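Local coordinates for protein RNA methyltransferase, TrmH family (Porphyromonas gingivalis, PDB 2I6D) that probably methylates RNA, as a member of the TrmH (SpoU) family of knotted SAM-dependent methyltransferases, at residues A[46-51]-A[87-92]; A[28-33]-A[145-150]; A[188-193]-A[224-229]. One frame throughout, in Å; residues are numbered along the deposited sequence. Where two conformers were deposited one is given.

Of the three contacts, one builds the core of a sheet, one joins two domains, and one completes a sheet edge. Contact 1 pairs the two central strands of the four-stranded sheet in the N-terminal, probably substrate-binding domain. Contact 2 lies on an outermost strand of that same sheet, which it links to helix 144-148 of the SpoU methylase domain; its centre is about 11 Å from that of contact 1, and strand 87-92 is hydrogen-bonded to strand 45-51 on one edge and to strand 27-31 on the other. Contact 3 belongs to the far edge of the methylase sheet, its centre about 35 Å from that of contact 2 and 45 Å from that of contact 1. In relatives the methyl donor is held in the knotted C-terminal part of this domain.

Contact 1: A[46-51]-A[87-92]; sequences RMLVGT and LMAVFD
Val-90 faces two residues of the opposite strand, Arg-46 and Met-47, which makes a classic beta bulge in an antiparallel pair. Its carbonyl O accepts Arg-46 N at 2.8 Å and, weakly, Met-47 N at 3.4 Å, while Val-90 N returns a bond of 2.7 Å to Met-47 O. With CG1 anti to the backbone N (chi1 175°), Val-90 sets CG1 beside CB of Arg-46 and CG2 beside CB of Met-47. In the conformer given, the rest of the Arg-46 chain runs extended and leads away to a salt bridge with Glu-25, and a water between NH2 and OD1 of Asp-92 tentatively links it to strand 87-92 as well. Beyond the bulge regular pairing resumes, Val-49 and Met-88 exchanging two backbone bonds of 2.9 Å. On the other face of the sheet Leu-87 turns its CD1 to CD1 of Leu-48 at 3.9 Å, and the same Leu-48 methyl meets CB of Ala-89 at 3.7 Å. Strand 65-69 bonds to the outer edge of 46-51 and strand 27-31 flanks 87-92, while helix 7-15, through Phe-12 and Leu-13, packs over the face that carries Val-90.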
loop_
_atom_site.group_PDB
_atom_site.type_symbol
_atom_site.label_atom_id
_atom_site.label_comp_id
_atom_site.label_asym_id
_atom_site.label_seq_id
_atom_site.Cartn_x
_atom_site.Cartn_y
_atom_site.Cartn_z
ATOM N N ARG A 46 -1.745 5.370 -18.922
ATOM C CA ARG A 46 -1.652 4.705 -20.225
ATOM C C ARG A 46 -2.998 4.776 -20.968
ATOM O O ARG A 46 -3.065 4.874 -22.192
ATOM C CB ARG A 46 -1.307 3.235 -19.919
ATOM C CG ARG A 46 -0.934 2.310 -21.071
ATOM C CD ARG A 46 -0.308 1.033 -20.486
ATOM N NE ARG A 46 -0.358 -0.109 -21.389
ATOM C CZ ARG A 46 0.284 -1.259 -21.193
ATOM N NH1 ARG A 46 0.182 -2.240 -22.082
ATOM N NH2 ARG A 46 1.038 -1.428 -20.118
HETATM N N MSE A 47 -4.073 4.650 -20.190
HETATM C CA MSE A 47 -5.414 4.545 -20.736
HETATM C C MSE A 47 -6.421 5.087 -19.722
HETATM O O MSE A 47 -6.263 4.888 -18.518
HETATM C CB MSE A 47 -5.715 3.085 -21.066
HETATM C CG MSE A 47 -7.161 2.794 -21.378
HETATM SE SE MSE A 47 -7.380 0.996 -22.187
HETATM C CE MSE A 47 -7.244 1.520 -24.051
ATOM N N LEU A 48 -7.439 5.782 -20.224
ATOM C CA LEU A 48 -8.491 6.350 -19.379
ATOM C C LEU A 48 -9.808 6.158 -20.114
ATOM O O LEU A 48 -9.978 6.622 -21.231
ATOM C CB LEU A 48 -8.221 7.824 -19.097
ATOM C CG LEU A 48 -9.172 8.504 -18.118
ATOM C CD1 LEU A 48 -9.068 7.870 -16.712
ATOM C CD2 LEU A 48 -8.871 10.001 -18.059
ATOM N N VAL A 49 -10.733 5.452 -19.483
ATOM C CA VAL A 49 -11.983 5.037 -20.134
ATOM C C VAL A 49 -13.106 5.502 -19.212
ATOM O O VAL A 49 -13.077 5.227 -18.005
ATOM C CB VAL A 49 -11.989 3.519 -20.255
ATOM C CG1 VAL A 49 -13.328 2.998 -20.624
ATOM C CG2 VAL A 49 -10.962 3.087 -21.310
ATOM N N GLY A 50 -14.055 6.252 -19.745
ATOM C CA GLY A 50 -15.134 6.711 -18.897
ATOM C C GLY A 50 -16.239 7.361 -19.693
ATOM O O GLY A 50 -16.109 7.569 -20.891
ATOM N N THR A 51 -17.325 7.698 -19.009
ATOM C CA THR A 51 -18.388 8.467 -19.626
ATOM C C THR A 51 -17.930 9.912 -19.722
ATOM O O THR A 51 -17.060 10.341 -18.955
ATOM C CB THR A 51 -19.669 8.415 -18.790
ATOM O OG1 THR A 51 -19.378 8.869 -17.454
ATOM C CG2 THR A 51 -20.232 7.003 -18.748
ATOM N N LEU A 87 -15.573 5.138 -14.608
ATOM C CA LEU A 87 -14.266 5.654 -14.944
ATOM C C LEU A 87 -13.233 4.604 -14.511
ATOM O O LEU A 87 -13.254 4.143 -13.375
ATOM C CB LEU A 87 -14.018 6.995 -14.207
ATOM C CG LEU A 87 -12.758 7.773 -14.563
ATOM C CD1 LEU A 87 -12.833 8.284 -16.003
ATOM C CD2 LEU A 87 -12.559 8.927 -13.530
HETATM N N MSE A 88 -12.364 4.217 -15.433
HETATM C CA MSE A 88 -11.330 3.250 -15.132
HETATM C C MSE A 88 -10.066 3.751 -15.807
HETATM O O MSE A 88 -10.078 4.065 -17.006
HETATM C CB MSE A 88 -11.738 1.860 -15.656
HETATM C CG MSE A 88 -10.802 0.726 -15.225
HETATM SE SE MSE A 88 -11.656 -1.031 -15.632
HETATM C CE MSE A 88 -10.252 -2.205 -14.875
ATOM N N ALA A 89 -8.989 3.865 -15.029
ATOM C CA ALA A 89 -7.683 4.311 -15.537
ATOM C C ALA A 89 -6.718 3.145 -15.528
ATOM O O ALA A 89 -6.800 2.278 -14.669
ATOM C CB ALA A 89 -7.133 5.479 -14.648
ATOM N N VAL A 90 -5.776 3.132 -16.468
ATOM C CA VAL A 90 -4.690 2.189 -16.406
ATOM C C VAL A 90 -3.422 3.023 -16.221
ATOM O O VAL A 90 -3.165 3.943 -17.012
ATOM C CB VAL A 90 -4.584 1.317 -17.672
ATOM C CG1 VAL A 90 -3.332 0.421 -17.565
ATOM C CG2 VAL A 90 -5.848 0.428 -17.841
ATOM N N PHE A 91 -2.663 2.711 -15.175
ATOM C CA PHE A 91 -1.402 3.392 -14.881
ATOM C C PHE A 91 -0.261 2.426 -15.010
ATOM O O PHE A 91 -0.438 1.216 -14.798
ATOM C CB PHE A 91 -1.386 3.900 -13.439
ATOM C CG PHE A 91 -2.381 4.990 -13.162
ATOM C CD1 PHE A 91 -2.197 6.280 -13.673
ATOM C CD2 PHE A 91 -3.475 4.743 -12.344
ATOM C CE1 PHE A 91 -3.129 7.303 -13.402
ATOM C CE2 PHE A 91 -4.394 5.768 -12.041
ATOM C CZ PHE A 91 -4.215 7.045 -12.581
ATOM N N ASP A 92 0.926 2.959 -15.319
ATOM C CA ASP A 92 2.144 2.195 -15.241
ATOM C C ASP A 92 2.444 1.800 -13.803
ATOM O O ASP A 92 2.363 2.623 -12.875
ATOM C CB ASP A 92 3.326 3.034 -15.737
ATOM C CG ASP A 92 3.382 3.153 -17.248
ATOM O OD1 ASP A 92 2.549 2.539 -17.958
ATOM O OD2 ASP A 92 4.292 3.866 -17.710
HETATM O O HOH W 1 2.479 0.084 -18.825
#

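Contact 2: A[28-33]-A[145-150]; sequences FAVEGP and KVVQAS
Gln-148 reaches Glu-31 with CG beside its own backbone N (chi1 -64°) and a bend at chi2, -57°, that brings the amide round to the strand. There the amide grips the backbone of a single residue twice. OE1 accepts Glu-31 N at 2.8 Å, the donor tilted from the carbonyl plane, and NE2 gives an almost straight bond of 3.1 Å (171°) to Glu-31 O, which lies in the plane of the amide. Two bonds fix the rotation of the flat group. A water 2.8 Å from both Gln-148 OE1 and Ala-29 O may extend the link two residues back along the strand. Strand 27-31 is an outermost strand of its sheet, and the amide bonds to the N-H and C=O of Glu-31 on the edge turned away from strand 87-92, with NE2 tilted well out of the carbonyl plane of Glu-31. The contact thereby joins the N-terminal domain, whose sequence family falls in the Pelota clan, to the SPOUT-type methylase domain. The carboxylate of Glu-31 is engaged elsewhere, with Ser-79 OG and Thr-80 N. One helix position earlier, Val-147 points at the strand and supplies the apolar half: its CG1 packs against CG2 of Val-30 at 3.8 Å, the two side chains crossing at about a right angle, and its CG2 comes obliquely to CD1 of Phe-28 at 4.3 Å. Phe-142 and Met-39 also pack against the Phe-28 ring. Ser-150 OG lies 2.6 Å from Val-147 O, in the carbonyl plane on a lone pair, and the backbone N of Ser-150 bonds to the same oxygen.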
loop_
_atom_site.group_PDB
_atom_site.type_symbol
_atom_site.label_atom_id
_atom_site.label_comp_id
_atom_site.label_asym_id
_atom_site.label_seq_id
_atom_site.Cartn_x
_atom_site.Cartn_y
_atom_site.Cartn_z
ATOM N N PHE A 28 -1.447 -1.368 -13.928
ATOM C CA PHE A 28 -2.519 -1.720 -12.996
ATOM C C PHE A 28 -3.655 -0.745 -13.193
ATOM O O PHE A 28 -3.441 0.387 -13.679
ATOM C CB PHE A 28 -2.017 -1.718 -11.536
ATOM C CG PHE A 28 -1.698 -0.340 -10.994
ATOM C CD1 PHE A 28 -2.639 0.356 -10.238
ATOM C CD2 PHE A 28 -0.486 0.272 -11.272
ATOM C CE1 PHE A 28 -2.348 1.620 -9.727
ATOM C CE2 PHE A 28 -0.182 1.569 -10.756
ATOM C CZ PHE A 28 -1.124 2.228 -9.991
ATOM N N ALA A 29 -4.866 -1.161 -12.831
ATOM C CA ALA A 29 -6.030 -0.322 -13.014
ATOM C C ALA A 29 -6.525 0.272 -11.688
ATOM O O ALA A 29 -6.349 -0.312 -10.595
ATOM C CB ALA A 29 -7.159 -1.114 -13.694
ATOM N N VAL A 30 -7.189 1.405 -11.820
ATOM C CA VAL A 30 -7.811 2.146 -10.722
ATOM C C VAL A 30 -9.177 2.578 -11.216
ATOM O O VAL A 30 -9.318 3.075 -12.365
ATOM C CB VAL A 30 -6.963 3.390 -10.340
ATOM C CG1 VAL A 30 -7.598 4.211 -9.171
ATOM C CG2 VAL A 30 -5.514 2.964 -9.974
ATOM N N GLU A 31 -10.180 2.384 -10.372
ATOM C CA GLU A 31 -11.566 2.701 -10.728
ATOM C C GLU A 31 -12.195 3.822 -9.904
ATOM O O GLU A 31 -11.998 3.942 -8.682
ATOM C CB GLU A 31 -12.442 1.454 -10.684
ATOM C CG GLU A 31 -11.896 0.287 -11.527
ATOM C CD GLU A 31 -12.891 -0.875 -11.550
ATOM O OE1 GLU A 31 -14.098 -0.606 -11.418
ATOM O OE2 GLU A 31 -12.476 -2.050 -11.665
ATOM N N GLY A 32 -12.949 4.656 -10.605
ATOM C CA GLY A 32 -13.779 5.653 -9.972
ATOM C C GLY A 32 -13.132 7.022 -9.925
ATOM O O GLY A 32 -11.926 7.121 -9.837
ATOM N N PRO A 33 -13.940 8.089 -9.979
ATOM C CA PRO A 33 -13.382 9.440 -10.039
ATOM C C PRO A 33 -12.504 9.837 -8.852
ATOM O O PRO A 33 -11.577 10.616 -9.030
ATOM C CB PRO A 33 -14.626 10.359 -10.070
ATOM C CG PRO A 33 -15.807 9.482 -9.719
ATOM C CD PRO A 33 -15.418 8.067 -10.043
ATOM N N LYS A 145 -8.131 -5.156 -5.078
ATOM C CA LYS A 145 -8.699 -5.175 -3.736
ATOM C C LYS A 145 -8.017 -4.123 -2.840
ATOM O O LYS A 145 -8.701 -3.345 -2.153
ATOM C CB LYS A 145 -8.676 -6.579 -3.128
ATOM C CG LYS A 145 -9.449 -6.655 -1.808
ATOM C CD LYS A 145 -10.226 -7.966 -1.651
ATOM C CE LYS A 145 -11.225 -7.874 -0.489
ATOM N NZ LYS A 145 -12.234 -9.008 -0.474
ATOM N N VAL A 146 -6.691 -4.061 -2.874
ATOM C CA VAL A 146 -5.987 -3.041 -2.100
ATOM C C VAL A 146 -6.202 -1.635 -2.640
ATOM O O VAL A 146 -6.563 -0.739 -1.882
ATOM C CB VAL A 146 -4.486 -3.328 -1.964
ATOM C CG1 VAL A 146 -3.773 -2.154 -1.203
ATOM C CG2 VAL A 146 -4.293 -4.691 -1.252
ATOM N N VAL A 147 -6.016 -1.456 -3.951
ATOM C CA VAL A 147 -6.152 -0.137 -4.585
ATOM C C VAL A 147 -7.491 0.506 -4.260
ATOM O O VAL A 147 -7.548 1.649 -3.779
ATOM C CB VAL A 147 -5.993 -0.219 -6.133
ATOM C CG1 VAL A 147 -6.547 1.034 -6.822
ATOM C CG2 VAL A 147 -4.517 -0.445 -6.488
ATOM N N GLN A 148 -8.571 -0.225 -4.527
ATOM C CA GLN A 148 -9.903 0.316 -4.342
ATOM C C GLN A 148 -10.222 0.663 -2.879
ATOM O O GLN A 148 -11.108 1.476 -2.630
ATOM C CB GLN A 148 -10.963 -0.621 -4.920
ATOM C CG GLN A 148 -10.823 -0.769 -6.445
ATOM C CD GLN A 148 -10.884 0.562 -7.202
ATOM O OE1 GLN A 148 -10.021 0.837 -8.017
ATOM N NE2 GLN A 148 -11.917 1.372 -6.945
ATOM N N ALA A 149 -9.501 0.052 -1.941
ATOM C CA ALA A 149 -9.697 0.317 -0.512
ATOM C C ALA A 149 -8.651 1.294 0.043
ATOM O O ALA A 149 -8.590 1.505 1.268
ATOM C CB ALA A 149 -9.659 -0.987 0.265
ATOM N N SER A 150 -7.857 1.897 -0.847
ATOM C CA SER A 150 -6.700 2.701 -0.423
ATOM C C SER A 150 -7.008 4.154 0.001
ATOM O O SER A 150 -6.161 4.806 0.629
ATOM C CB SER A 150 -5.594 2.658 -1.514
ATOM O OG SER A 150 -5.998 3.372 -2.676
HETATM O O HOH W 2 -8.569 -1.285 -9.138
#

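Contact 3: A[188-193]-A[224-229]; sequences SLYEAP and LTIPAS
Leu-189 N bonds to Thr-225 O at 2.9 Å, lying in the carbonyl plane, and this backbone bond is the firm centre of the contact. Close beside it the CA of Ser-188 approaches the same oxygen at 3.5 Å in a CA-H...O contact, as Ser-188 pairs in parallel with Thr-225. On the buried side CB of Ala-192 presses against CD2 of Leu-224 at 3.6 Å, next to Trp-253 of the C-terminal helix. The pairing makes the two-residue strand 187-188 the outermost, seventh strand of the parallel sheet of the SpoU methylase, just where strand 222-225 ends and the chain leaves for the segment that, as in related enzymes, probably contributes to the knot. Ser-188 also shapes its own loop: its OG, anti to the backbone N (chi1 169°), accepts Tyr-190 N at 3.2 Å and closes an ST turn. The solvent side is formed by the exposed Pro-227 and Tyr-190, held by van der Waals contacts alone across the two segments. Pro-227 lays its CG 3.5 Å from Ser-188 OG, while its CD meets CE2 of Tyr-190 at 3.9 Å, obliquely to the ring; both residues touch a crystal neighbour, which may influence their placing. Leu-189 lies between the two regimes. It was modelled in two conformers, so its branch is less certain: in the one given, chi1 of 89° turns CG between the backbone N and the carbonyl carbon, and CD2 rests over the centre of the Tyr-190 ring while touching CG1 of Ile-226 at 4.0 Å. Helix 242-255 backs this leucine and isoleucine through Leu-249 and Ile-248 respectively.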
loop_
_atom_site.group_PDB
_atom_site.type_symbol
_atom_site.label_atom_id
_atom_site.label_comp_id
_atom_site.label_asym_id
_atom_site.label_seq_id
_atom_site.Cartn_x
_atom_site.Cartn_y
_atom_site.Cartn_z
ATOM N N SER A 188 7.655 -1.887 26.471
ATOM C CA SER A 188 6.438 -1.092 26.266
ATOM C C SER A 188 6.744 0.068 25.335
ATOM O O SER A 188 7.712 0.804 25.556
ATOM C CB SER A 188 5.899 -0.519 27.576
ATOM O OG SER A 188 4.893 0.436 27.279
ATOM N N LEU A 189 5.921 0.253 24.300
ATOM C CA LEU A 189 6.079 1.371 23.361
ATOM C C LEU A 189 5.966 2.742 24.043
ATOM O O LEU A 189 6.454 3.737 23.512
ATOM C CB LEU A 189 5.074 1.288 22.193
ATOM C CG LEU A 189 3.688 1.937 22.317
ATOM C CD1 LEU A 189 3.066 2.206 20.965
ATOM C CD2 LEU A 189 2.760 1.090 23.165
ATOM N N TYR A 190 5.301 2.791 25.190
ATOM C CA TYR A 190 5.208 4.033 25.963
ATOM C C TYR A 190 6.485 4.376 26.716
ATOM O O TYR A 190 6.691 5.529 27.064
ATOM C CB TYR A 190 4.021 3.985 26.933
ATOM C CG TYR A 190 2.743 3.626 26.215
ATOM C CD1 TYR A 190 2.360 4.291 25.047
ATOM C CD2 TYR A 190 1.930 2.618 26.691
ATOM C CE1 TYR A 190 1.191 3.940 24.364
ATOM C CE2 TYR A 190 0.757 2.275 26.034
ATOM C CZ TYR A 190 0.402 2.931 24.867
ATOM O OH TYR A 190 -0.782 2.550 24.237
ATOM N N GLU A 191 7.328 3.371 26.962
ATOM C CA GLU A 191 8.580 3.564 27.698
ATOM C C GLU A 191 9.801 3.695 26.778
ATOM O O GLU A 191 10.850 4.158 27.209
ATOM C CB GLU A 191 8.809 2.417 28.695
ATOM C CG GLU A 191 7.661 2.235 29.678
ATOM C CD GLU A 191 7.875 1.092 30.674
ATOM O OE1 GLU A 191 8.731 0.204 30.448
ATOM O OE2 GLU A 191 7.159 1.085 31.683
ATOM N N ALA A 192 9.670 3.274 25.524
ATOM C CA ALA A 192 10.794 3.286 24.619
ATOM C C ALA A 192 11.041 4.723 24.174
ATOM O O ALA A 192 10.095 5.405 23.821
ATOM C CB ALA A 192 10.504 2.377 23.414
ATOM N N PRO A 193 12.307 5.196 24.198
ATOM C CA PRO A 193 12.490 6.522 23.613
ATOM C C PRO A 193 12.465 6.316 22.110
ATOM O O PRO A 193 13.088 5.383 21.615
ATOM C CB PRO A 193 13.890 6.963 24.089
ATOM C CG PRO A 193 14.418 5.829 24.957
ATOM C CD PRO A 193 13.569 4.620 24.697
ATOM N N LEU A 224 9.359 -3.732 20.447
ATOM C CA LEU A 224 8.296 -2.954 21.064
ATOM C C LEU A 224 7.051 -3.810 21.287
ATOM O O LEU A 224 6.708 -4.683 20.471
ATOM C CB LEU A 224 7.902 -1.762 20.162
ATOM C CG LEU A 224 9.061 -0.830 19.754
ATOM C CD1 LEU A 224 8.528 0.255 18.828
ATOM C CD2 LEU A 224 9.674 -0.189 21.020
ATOM N N THR A 225 6.337 -3.503 22.359
ATOM C CA THR A 225 5.087 -4.183 22.643
ATOM C C THR A 225 4.041 -3.135 23.003
ATOM O O THR A 225 4.365 -2.107 23.598
ATOM C CB THR A 225 5.258 -5.162 23.814
ATOM O OG1 THR A 225 6.367 -6.027 23.546
ATOM C CG2 THR A 225 4.034 -6.024 23.979
ATOM N N ILE A 226 2.790 -3.411 22.658
ATOM C CA ILE A 226 1.667 -2.631 23.143
ATOM C C ILE A 226 1.071 -3.409 24.304
ATOM O O ILE A 226 0.482 -4.477 24.113
ATOM C CB ILE A 226 0.595 -2.433 22.041
ATOM C CG1 ILE A 226 1.223 -1.777 20.792
ATOM C CG2 ILE A 226 -0.601 -1.625 22.598
ATOM C CD1 ILE A 226 0.314 -1.851 19.543
ATOM N N PRO A 227 1.194 -2.871 25.520
ATOM C CA PRO A 227 0.798 -3.621 26.708
ATOM C C PRO A 227 -0.713 -3.884 26.749
ATOM O O PRO A 227 -1.510 -3.006 26.382
ATOM C CB PRO A 227 1.197 -2.696 27.875
ATOM C CG PRO A 227 2.045 -1.602 27.260
ATOM C CD PRO A 227 1.682 -1.510 25.825
ATOM N N ALA A 228 -1.084 -5.092 27.160
ATOM C CA ALA A 228 -2.487 -5.402 27.446
ATOM C C ALA A 228 -2.781 -5.086 28.894
ATOM O O ALA A 228 -1.905 -5.192 29.758
ATOM C CB ALA A 228 -2.801 -6.857 27.156
ATOM N N SER A 229 -4.020 -4.707 29.170
ATOM C CA SER A 229 -4.403 -4.366 30.535
ATOM C C SER A 229 -5.838 -4.717 30.814
ATOM O O SER A 229 -6.535 -3.970 31.493
ATOM C CB SER A 229 -4.179 -2.876 30.805
ATOM O OG SER A 229 -4.914 -2.101 29.876
#